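Local coordinates for protein predicted component of a thermophile-specific DNA repair system, contains a RAMP domain (Methanopyrus kandleri, PDB 4N0L) that binds RNA, including crRNA, as the RAMP-family protein Csm3 of type III-A CRISPR antiviral defence, and may have endonuclease activity, at residues G45-P50 with D186-A191; R93-E98 with G162-K167; R323-R328 with V337-E342. All blocks are in the same frame, centred on the assembly; numbering follows the deposited sequence.

Contact 1 (G45-P50 with D186-A191); sequences GYPYVP and DVFERA
The ring of F188 meets Y46 and P47 together, one tyrosine ring and one proline ring, and no hydrogen bond crosses between the segments. CD1 of Y46 lies 3.9 Å from CE2 of F188 and 4.0 Å from its CD2; each ring is approached obliquely by the other, the two side chains sliding past in opposite directions. The far end of the phenylalanine serves the proline, with F188 CZ 4.1 Å from P47 CG. The backbones stay well apart, the CA atoms of Y46 and F188 being 10.0 Å from each other, and the rings of these two residues span much of that distance. F188 has its CG opposite the carbonyl carbon (chi1 -76°), which sends the ring off helix 181-191 toward the other segment. P47 offers a compact apolar ring, while Y46, partly exposed, suits a place where the packing gives way to the surface.

Around this first shell, V218 and P194 touch both P47 and F188, and V184 of the same helix supports Y46. Backbone hydrogen bonds further out also tie segment 45-50 to the chain either side of the helix: V49 pairs with A177 before it and G45 with V197 after it, while Y48 stacks on H178. G45 has a positive phi of 90°, a conformation that glycine adopts easily, and it lies in the turn between strands 39-40 and 47-48. The arrangement is thus plain apolar packing of a small antiparallel hairpin against a helix, at the periphery of the RRM-like RAMP fold.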
loop_
_atom_site.group_PDB
_atom_site.type_symbol
_atom_site.label_atom_id
_atom_site.label_comp_id
_atom_site.label_asym_id
_atom_site.label_seq_id
_atom_site.Cartn_x
_atom_site.Cartn_y
_atom_site.Cartn_z
ATOM N N GLY A 45 -5.250 -8.393 23.107
ATOM C CA GLY A 45 -4.156 -9.076 23.771
ATOM C C GLY A 45 -3.352 -9.950 22.830
ATOM O O GLY A 45 -2.396 -10.608 23.238
ATOM N N TYR A 46 -3.747 -9.962 21.562
ATOM C CA TYR A 46 -3.073 -10.769 20.554
ATOM C C TYR A 46 -2.234 -9.899 19.626
ATOM O O TYR A 46 -2.528 -8.719 19.448
ATOM C CB TYR A 46 -4.100 -11.572 19.750
ATOM C CG TYR A 46 -4.678 -12.743 20.508
ATOM C CD1 TYR A 46 -3.916 -13.880 20.751
ATOM C CD2 TYR A 46 -5.980 -12.711 20.988
ATOM C CE1 TYR A 46 -4.438 -14.955 21.446
ATOM C CE2 TYR A 46 -6.511 -13.782 21.685
ATOM C CZ TYR A 46 -5.735 -14.900 21.911
ATOM O OH TYR A 46 -6.258 -15.968 22.603
ATOM N N PRO A 47 -1.183 -10.480 19.030
ATOM C CA PRO A 47 -0.373 -9.729 18.070
ATOM C C PRO A 47 -1.162 -9.403 16.812
ATOM O O PRO A 47 -2.075 -10.144 16.449
ATOM C CB PRO A 47 0.781 -10.685 17.765
ATOM C CG PRO A 47 0.200 -12.036 17.995
ATOM C CD PRO A 47 -0.695 -11.861 19.188
ATOM N N TYR A 48 -0.813 -8.302 16.158
ATOM C CA TYR A 48 -1.489 -7.913 14.931
ATOM C C TYR A 48 -0.604 -6.969 14.135
ATOM O O TYR A 48 0.428 -6.514 14.626
ATOM C CB TYR A 48 -2.843 -7.260 15.240
ATOM C CG TYR A 48 -2.775 -5.801 15.646
ATOM C CD1 TYR A 48 -3.373 -4.820 14.866
ATOM C CD2 TYR A 48 -2.115 -5.405 16.803
ATOM C CE1 TYR A 48 -3.320 -3.486 15.225
ATOM C CE2 TYR A 48 -2.054 -4.070 17.171
ATOM C CZ TYR A 48 -2.660 -3.116 16.377
ATOM O OH TYR A 48 -2.607 -1.787 16.729
ATOM N N VAL A 49 -0.996 -6.697 12.897
ATOM C CA VAL A 49 -0.260 -5.754 12.067
ATOM C C VAL A 49 -1.143 -4.557 11.739
ATOM O O VAL A 49 -2.121 -4.689 11.000
ATOM C CB VAL A 49 0.230 -6.400 10.764
ATOM C CG1 VAL A 49 1.127 -5.433 10.008
ATOM C CG2 VAL A 49 0.973 -7.696 11.063
ATOM N N PRO A 50 -0.811 -3.387 12.306
ATOM C CA PRO A 50 -1.555 -2.149 12.048
ATOM C C PRO A 50 -1.596 -1.808 10.563
ATOM O O PRO A 50 -0.613 -2.030 9.852
ATOM C CB PRO A 50 -0.766 -1.093 12.827
ATOM C CG PRO A 50 -0.049 -1.860 13.888
ATOM C CD PRO A 50 0.274 -3.192 13.283
ATOM N N ASP A 186 -6.326 -22.698 16.118
ATOM C CA ASP A 186 -5.526 -23.803 15.593
ATOM C C ASP A 186 -4.024 -23.523 15.661
ATOM O O ASP A 186 -3.299 -24.210 16.377
ATOM C CB ASP A 186 -5.942 -24.117 14.152
ATOM C CG ASP A 186 -5.223 -25.325 13.581
ATOM O OD1 ASP A 186 -5.903 -26.197 13.001
ATOM O OD2 ASP A 186 -3.981 -25.402 13.701
ATOM N N VAL A 187 -3.560 -22.526 14.911
ATOM C CA VAL A 187 -2.127 -22.250 14.817
ATOM C C VAL A 187 -1.522 -21.842 16.158
ATOM O O VAL A 187 -0.503 -22.391 16.582
ATOM C CB VAL A 187 -1.835 -21.145 13.788
ATOM C CG1 VAL A 187 -0.337 -20.878 13.717
ATOM C CG2 VAL A 187 -2.363 -21.543 12.423
ATOM N N PHE A 188 -2.156 -20.883 16.825
ATOM C CA PHE A 188 -1.684 -20.420 18.125
ATOM C C PHE A 188 -1.797 -21.534 19.159
ATOM O O PHE A 188 -0.924 -21.693 20.013
ATOM C CB PHE A 188 -2.474 -19.193 18.590
ATOM C CG PHE A 188 -2.095 -17.916 17.887
ATOM C CD1 PHE A 188 -1.081 -17.895 16.941
ATOM C CD2 PHE A 188 -2.757 -16.732 18.176
ATOM C CE1 PHE A 188 -0.734 -16.723 16.301
ATOM C CE2 PHE A 188 -2.417 -15.553 17.536
ATOM C CZ PHE A 188 -1.404 -15.548 16.598
ATOM N N GLU A 189 -2.878 -22.300 19.076
ATOM C CA GLU A 189 -3.143 -23.359 20.039
ATOM C C GLU A 189 -2.151 -24.515 19.888
ATOM O O GLU A 189 -1.666 -25.057 20.882
ATOM C CB GLU A 189 -4.576 -23.861 19.883
ATOM C CG GLU A 189 -5.182 -24.400 21.163
ATOM C CD GLU A 189 -5.285 -23.336 22.243
ATOM O OE1 GLU A 189 -6.023 -22.347 22.039
ATOM O OE2 GLU A 189 -4.636 -23.489 23.300
ATOM N N ARG A 190 -1.850 -24.881 18.644
ATOM C CA ARG A 190 -0.883 -25.939 18.354
ATOM C C ARG A 190 0.492 -25.633 18.934
ATOM O O ARG A 190 1.209 -26.537 19.361
ATOM C CB ARG A 190 -0.750 -26.149 16.844
ATOM C CG ARG A 190 -1.755 -27.103 16.217
ATOM C CD ARG A 190 -1.364 -27.390 14.768
ATOM N NE ARG A 190 -2.496 -27.825 13.952
ATOM C CZ ARG A 190 -3.038 -29.038 14.007
ATOM N N ALA A 191 0.848 -24.353 18.955
ATOM C CA ALA A 191 2.180 -23.934 19.376
ATOM C C ALA A 191 2.214 -23.538 20.848
ATOM O O ALA A 191 3.283 -23.462 21.453
ATOM C CB ALA A 191 2.665 -22.780 18.509
#

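Contact 2 (R93-E98 with G162-K167); sequences REVYEE and GVVDVK
E98 contributes the flat group of this contact, a carboxylate with V163 CG1 over one of its faces, 3.9 Å from E98 CD. V163 CG2 sits over the same face, and no hydrogen bond crosses between the segments. The contact packs helix 93-99 of the zinc-bearing part of this RAMP protein against the irregular chain between helix 157-160 and strand 172-174. The side chain of V164 is about 10 Å from the zinc ion, held by H86, C88, C115 and C118, so the valines pack near the metal site without joining it.

An exposed glutamate suits the border: with CG anti to the backbone N (chi1 -168°) and the chain extended beyond it, E98 carries its methylenes obliquely across V163, its CG 3.8 Å from V163 CG1, and its charge outward. Buried V95 and V164 suit the interior as short branched side chains, while V163, its CA only 6.1 Å from V95 CA, bridges to the more open border. V95 CG1 meets V164 CG1 at 4.0 Å, the side chains nearly perpendicular. A99 and F90 continue the apolar surface around V164. The methyl V163 CG1 rests 3.5 Å from the helix carbonyl oxygen V95 O.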
loop_
_atom_site.group_PDB
_atom_site.type_symbol
_atom_site.label_atom_id
_atom_site.label_comp_id
_atom_site.label_asym_id
_atom_site.label_seq_id
_atom_site.Cartn_x
_atom_site.Cartn_y
_atom_site.Cartn_z
ATOM N N ARG A 93 -3.614 15.373 -12.441
ATOM C CA ARG A 93 -3.174 15.871 -13.740
ATOM C C ARG A 93 -3.305 17.385 -13.877
ATOM O O ARG A 93 -2.547 17.999 -14.622
ATOM C CB ARG A 93 -3.944 15.181 -14.863
ATOM C CG ARG A 93 -3.286 13.901 -15.349
ATOM C CD ARG A 93 -3.952 13.387 -16.612
ATOM N NE ARG A 93 -5.402 13.327 -16.465
ATOM C CZ ARG A 93 -6.047 12.373 -15.802
ATOM N NH1 ARG A 93 -5.371 11.391 -15.222
ATOM N NH2 ARG A 93 -7.370 12.402 -15.720
ATOM N N GLU A 94 -4.256 17.979 -13.159
ATOM C CA GLU A 94 -4.399 19.433 -13.126
ATOM C C GLU A 94 -3.077 20.105 -12.773
ATOM O O GLU A 94 -2.609 20.990 -13.492
ATOM C CB GLU A 94 -5.475 19.859 -12.128
ATOM C CG GLU A 94 -6.900 19.684 -12.619
ATOM C CD GLU A 94 -7.872 19.393 -11.492
ATOM O OE1 GLU A 94 -7.507 18.636 -10.570
ATOM O OE2 GLU A 94 -8.997 19.935 -11.525
ATOM N N VAL A 95 -2.491 19.676 -11.657
ATOM C CA VAL A 95 -1.208 20.187 -11.186
ATOM C C VAL A 95 -0.142 20.215 -12.282
ATOM O O VAL A 95 0.528 21.231 -12.472
ATOM C CB VAL A 95 -0.681 19.356 -9.996
ATOM C CG1 VAL A 95 0.745 19.754 -9.653
ATOM C CG2 VAL A 95 -1.590 19.527 -8.790
ATOM N N TYR A 96 0.015 19.107 -13.003
ATOM C CA TYR A 96 1.027 19.040 -14.055
ATOM C C TYR A 96 0.727 19.984 -15.220
ATOM O O TYR A 96 1.635 20.636 -15.738
ATOM C CB TYR A 96 1.172 17.618 -14.585
ATOM C CG TYR A 96 2.122 17.527 -15.760
ATOM C CD1 TYR A 96 3.497 17.549 -15.566
ATOM C CD2 TYR A 96 1.646 17.429 -17.063
ATOM C CE1 TYR A 96 4.372 17.474 -16.634
ATOM C CE2 TYR A 96 2.514 17.353 -18.137
ATOM C CZ TYR A 96 3.875 17.375 -17.917
ATOM O OH TYR A 96 4.743 17.299 -18.981
ATOM N N GLU A 97 -0.536 20.045 -15.634
ATOM C CA GLU A 97 -0.933 20.910 -16.744
ATOM C C GLU A 97 -0.641 22.352 -16.349
ATOM O O GLU A 97 -0.118 23.142 -17.135
ATOM C CB GLU A 97 -2.416 20.743 -17.088
ATOM C CG GLU A 97 -2.881 19.311 -17.351
ATOM C CD GLU A 97 -2.512 18.794 -18.729
ATOM O OE1 GLU A 97 -3.388 18.195 -19.388
ATOM O OE2 GLU A 97 -1.349 18.972 -19.148
ATOM N N GLU A 98 -0.987 22.668 -15.107
ATOM C CA GLU A 98 -0.812 23.992 -14.530
ATOM C C GLU A 98 0.664 24.358 -14.362
ATOM O O GLU A 98 1.027 25.533 -14.390
ATOM C CB GLU A 98 -1.532 24.047 -13.181
ATOM C CG GLU A 98 -1.701 25.421 -12.573
ATOM C CD GLU A 98 -2.524 25.370 -11.300
ATOM O OE1 GLU A 98 -2.906 24.252 -10.892
ATOM O OE2 GLU A 98 -2.790 26.438 -10.710
ATOM N N GLY A 162 3.162 27.580 -5.752
ATOM C CA GLY A 162 1.731 27.762 -5.594
ATOM C C GLY A 162 0.968 26.695 -6.353
ATOM O O GLY A 162 -0.257 26.610 -6.272
ATOM N N VAL A 163 1.702 25.876 -7.102
ATOM C CA VAL A 163 1.093 24.835 -7.918
ATOM C C VAL A 163 1.358 23.422 -7.388
ATOM O O VAL A 163 0.436 22.617 -7.268
ATOM C CB VAL A 163 1.593 24.918 -9.375
ATOM C CG1 VAL A 163 0.897 23.878 -10.238
ATOM C CG2 VAL A 163 1.367 26.315 -9.928
ATOM N N VAL A 164 2.615 23.131 -7.065
ATOM C CA VAL A 164 3.029 21.754 -6.806
ATOM C C VAL A 164 3.201 21.408 -5.323
ATOM O O VAL A 164 3.803 20.385 -4.988
ATOM C CB VAL A 164 4.350 21.430 -7.538
ATOM C CG1 VAL A 164 4.199 21.667 -9.033
ATOM C CG2 VAL A 164 5.499 22.257 -6.974
ATOM N N ASP A 165 2.671 22.243 -4.435
ATOM C CA ASP A 165 2.806 21.991 -3.002
ATOM C C ASP A 165 1.437 21.813 -2.345
ATOM O O ASP A 165 1.055 22.577 -1.460
ATOM C CB ASP A 165 3.581 23.129 -2.327
ATOM C CG ASP A 165 3.914 22.830 -0.871
ATOM O OD1 ASP A 165 3.952 21.639 -0.498
ATOM O OD2 ASP A 165 4.135 23.788 -0.098
ATOM N N VAL A 166 0.698 20.803 -2.790
ATOM C CA VAL A 166 -0.620 20.517 -2.235
ATOM C C VAL A 166 -0.685 19.108 -1.654
ATOM O O VAL A 166 -0.403 18.131 -2.347
ATOM C CB VAL A 166 -1.726 20.673 -3.297
ATOM N N LYS A 167 -1.038 19.017 -0.374
ATOM C CA LYS A 167 -1.288 17.740 0.292
ATOM C C LYS A 167 -2.234 16.846 -0.506
ATOM O O LYS A 167 -3.136 17.336 -1.184
ATOM C CB LYS A 167 -1.862 17.975 1.693
#

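Contact 3 (R323-R328 with V337-E342); sequences RDLEDR and VERLDE
A salt bridge between E326 and R339 dominates this contact, and a single carboxylate oxygen carries it. The straighter bond runs from R339 NE to E326 OE1, 3.0 Å long with an N-H...O angle of 156°. R339 NH2 adds a weak bond to the same E326 OE1 at 3.3 Å, so two N-H groups on one edge of the guanidinium converge on one acceptor. That oxygen lies close to the guanidinium plane and is approached on its anti side. The carboxylate is turned steeply, its plane 78° from that of the arginine; with the anti approach, this makes it a one-oxygen bridge and not the flat, two-oxygen kind. A bend at chi2 of E326 (59°) brings the carboxylate round to meet the arginine, whose chain is stretched from CG to NE.

The other end of the guanidinium is also engaged. R339 NH1 donates to the backbone oxygen of E335 and makes a weak, 3.5 Å salt bridge to E338 OE1, giving a network of E326, R339 and E338. E335 also pairs through its side chain with R328.

Apolar packing lies beside the charges. L325 sets its CD2 4.1 Å from E342 CG, and L325 CB approaches R339 CD at 4.3 Å. L331, from the connecting chain, touches both L325 and R339. Leucine fits here because it can cover the aliphatic parts of longer charged residues. Elsewhere, V337 and L340 pack on helix 238-255.

Glutamate and arginine suit this partly exposed place, where their ends can stay near solvent. The chemistry implies that R339 is held on both sides, through NE and through NH1 to E335 O, which probably restricts its rotation; its positive charge probably eases the clustering of acidic side chains around it.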
loop_
_atom_site.group_PDB
_atom_site.type_symbol
_atom_site.label_atom_id
_atom_site.label_comp_id
_atom_site.label_asym_id
_atom_site.label_seq_id
_atom_site.Cartn_x
_atom_site.Cartn_y
_atom_site.Cartn_z
ATOM N N ARG A 323 -11.465 -17.128 -8.215
ATOM C CA ARG A 323 -12.188 -18.267 -8.765
ATOM C C ARG A 323 -12.797 -17.963 -10.140
ATOM O O ARG A 323 -12.969 -18.863 -10.963
ATOM C CB ARG A 323 -13.269 -18.687 -7.758
ATOM C CG ARG A 323 -14.457 -19.461 -8.301
ATOM C CD ARG A 323 -15.433 -19.771 -7.169
ATOM N NE ARG A 323 -16.711 -19.081 -7.317
ATOM C CZ ARG A 323 -17.481 -18.707 -6.299
ATOM N NH1 ARG A 323 -17.093 -18.942 -5.053
ATOM N NH2 ARG A 323 -18.632 -18.088 -6.525
ATOM N N ASP A 324 -13.091 -16.691 -10.395
ATOM C CA ASP A 324 -13.598 -16.267 -11.701
ATOM C C ASP A 324 -12.508 -16.243 -12.769
ATOM O O ASP A 324 -12.793 -16.388 -13.956
ATOM C CB ASP A 324 -14.248 -14.882 -11.610
ATOM C CG ASP A 324 -15.419 -14.847 -10.652
ATOM O OD1 ASP A 324 -16.081 -15.891 -10.479
ATOM O OD2 ASP A 324 -15.684 -13.768 -10.081
ATOM N N LEU A 325 -11.265 -16.040 -12.346
ATOM C CA LEU A 325 -10.163 -15.876 -13.288
ATOM C C LEU A 325 -9.305 -17.124 -13.436
ATOM O O LEU A 325 -8.588 -17.279 -14.424
ATOM C CB LEU A 325 -9.273 -14.710 -12.857
ATOM C CG LEU A 325 -9.956 -13.386 -12.516
ATOM C CD1 LEU A 325 -8.924 -12.398 -12.008
ATOM C CD2 LEU A 325 -10.689 -12.830 -13.724
ATOM N N GLU A 326 -9.397 -18.024 -12.466
ATOM C CA GLU A 326 -8.457 -19.132 -12.378
ATOM C C GLU A 326 -8.994 -20.204 -11.442
ATOM O O GLU A 326 -9.880 -19.941 -10.628
ATOM C CB GLU A 326 -7.097 -18.639 -11.878
ATOM C CG GLU A 326 -5.897 -19.284 -12.552
ATOM C CD GLU A 326 -5.886 -19.064 -14.049
ATOM O OE1 GLU A 326 -5.780 -17.895 -14.479
ATOM O OE2 GLU A 326 -5.979 -20.059 -14.799
ATOM N N ASP A 327 -8.454 -21.413 -11.553
ATOM C CA ASP A 327 -8.883 -22.513 -10.699
ATOM C C ASP A 327 -8.160 -22.397 -9.361
ATOM O O ASP A 327 -7.346 -23.249 -8.999
ATOM C CB ASP A 327 -8.598 -23.861 -11.366
ATOM C CG ASP A 327 -9.130 -25.036 -10.566
ATOM O OD1 ASP A 327 -10.095 -24.848 -9.795
ATOM O OD2 ASP A 327 -8.581 -26.149 -10.710
ATOM N N ARG A 328 -8.466 -21.326 -8.634
ATOM C CA ARG A 328 -7.775 -20.978 -7.394
ATOM C C ARG A 328 -8.724 -20.307 -6.414
ATOM O O ARG A 328 -9.685 -19.652 -6.818
ATOM C CB ARG A 328 -6.597 -20.033 -7.671
ATOM C CG ARG A 328 -5.603 -20.485 -8.730
ATOM C CD ARG A 328 -4.504 -21.322 -8.106
ATOM N NE ARG A 328 -3.834 -20.578 -7.042
ATOM C CZ ARG A 328 -2.875 -19.678 -7.247
ATOM N NH1 ARG A 328 -2.328 -19.043 -6.220
ATOM N NH2 ARG A 328 -2.462 -19.411 -8.479
ATOM N N VAL A 337 -1.770 -8.807 -11.023
ATOM C CA VAL A 337 -1.191 -7.879 -11.988
ATOM C C VAL A 337 -1.315 -8.421 -13.407
ATOM O O VAL A 337 -1.801 -7.735 -14.306
ATOM C CB VAL A 337 0.298 -7.603 -11.694
ATOM C CG1 VAL A 337 0.939 -6.844 -12.847
ATOM C CG2 VAL A 337 0.447 -6.821 -10.407
ATOM N N GLU A 338 -0.892 -9.669 -13.586
ATOM C CA GLU A 338 -0.879 -10.317 -14.892
ATOM C C GLU A 338 -2.263 -10.394 -15.531
ATOM O O GLU A 338 -2.384 -10.532 -16.747
ATOM C CB GLU A 338 -0.283 -11.722 -14.771
ATOM C CG GLU A 338 1.234 -11.739 -14.669
ATOM C CD GLU A 338 1.768 -13.013 -14.042
ATOM O OE1 GLU A 338 0.981 -13.968 -13.862
ATOM O OE2 GLU A 338 2.976 -13.057 -13.724
ATOM N N ARG A 339 -3.304 -10.298 -14.711
ATOM C CA ARG A 339 -4.673 -10.434 -15.193
ATOM C C ARG A 339 -5.478 -9.146 -15.022
ATOM O O ARG A 339 -6.706 -9.182 -14.969
ATOM C CB ARG A 339 -5.372 -11.582 -14.464
ATOM C CG ARG A 339 -4.801 -12.950 -14.786
ATOM C CD ARG A 339 -5.108 -13.955 -13.688
ATOM N NE ARG A 339 -4.474 -15.246 -13.943
ATOM C CZ ARG A 339 -3.190 -15.508 -13.712
ATOM N NH1 ARG A 339 -2.397 -14.567 -13.219
ATOM N NH2 ARG A 339 -2.700 -16.711 -13.976
ATOM N N LEU A 340 -4.790 -8.011 -14.948
ATOM C CA LEU A 340 -5.453 -6.751 -14.621
ATOM C C LEU A 340 -6.294 -6.200 -15.767
ATOM O O LEU A 340 -7.329 -5.575 -15.532
ATOM C CB LEU A 340 -4.429 -5.703 -14.200
ATOM C CG LEU A 340 -4.173 -5.612 -12.699
ATOM C CD1 LEU A 340 -3.330 -4.396 -12.409
ATOM C CD2 LEU A 340 -5.485 -5.554 -11.931
ATOM N N ASP A 341 -5.844 -6.418 -16.999
ATOM C CA ASP A 341 -6.631 -6.059 -18.174
ATOM C C ASP A 341 -7.979 -6.753 -18.086
ATOM O O ASP A 341 -9.034 -6.139 -18.247
ATOM C CB ASP A 341 -5.913 -6.456 -19.463
ATOM C CG ASP A 341 -4.748 -5.544 -19.788
ATOM O OD1 ASP A 341 -4.719 -4.408 -19.271
ATOM O OD2 ASP A 341 -3.859 -5.963 -20.559
ATOM N N GLU A 342 -7.912 -8.051 -17.824
ATOM C CA GLU A 342 -9.080 -8.898 -17.660
ATOM C C GLU A 342 -9.972 -8.406 -16.517
ATOM O O GLU A 342 -11.190 -8.315 -16.663
ATOM C CB GLU A 342 -8.613 -10.333 -17.416
ATOM C CG GLU A 342 -9.672 -11.402 -17.473
ATOM C CD GLU A 342 -9.080 -12.746 -17.862
ATOM O OE1 GLU A 342 -9.846 -13.679 -18.176
ATOM O OE2 GLU A 342 -7.835 -12.863 -17.856
#

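How the contacts relate
Contact 1 is the most buried of the three, contact 2 is partly buried and contact 3 lies at the surface; their chemistry follows that order. Rings meet in contact 1, valines with one glutamate in contact 2, and opposite charges in contact 3, the only one with hydrogen bonds across its segments. No two share a helix or strand. Contacts 1 and 2 both belong to the RAMP region, on opposite sides of the chain's centre with their own centres 45 Å apart. Contact 3 comes later, joining the end of helix 322-325 and the residue after it to the junction of helices 333-338 and 340-345, close in sequence, whereas the others bring together distant parts of the chain.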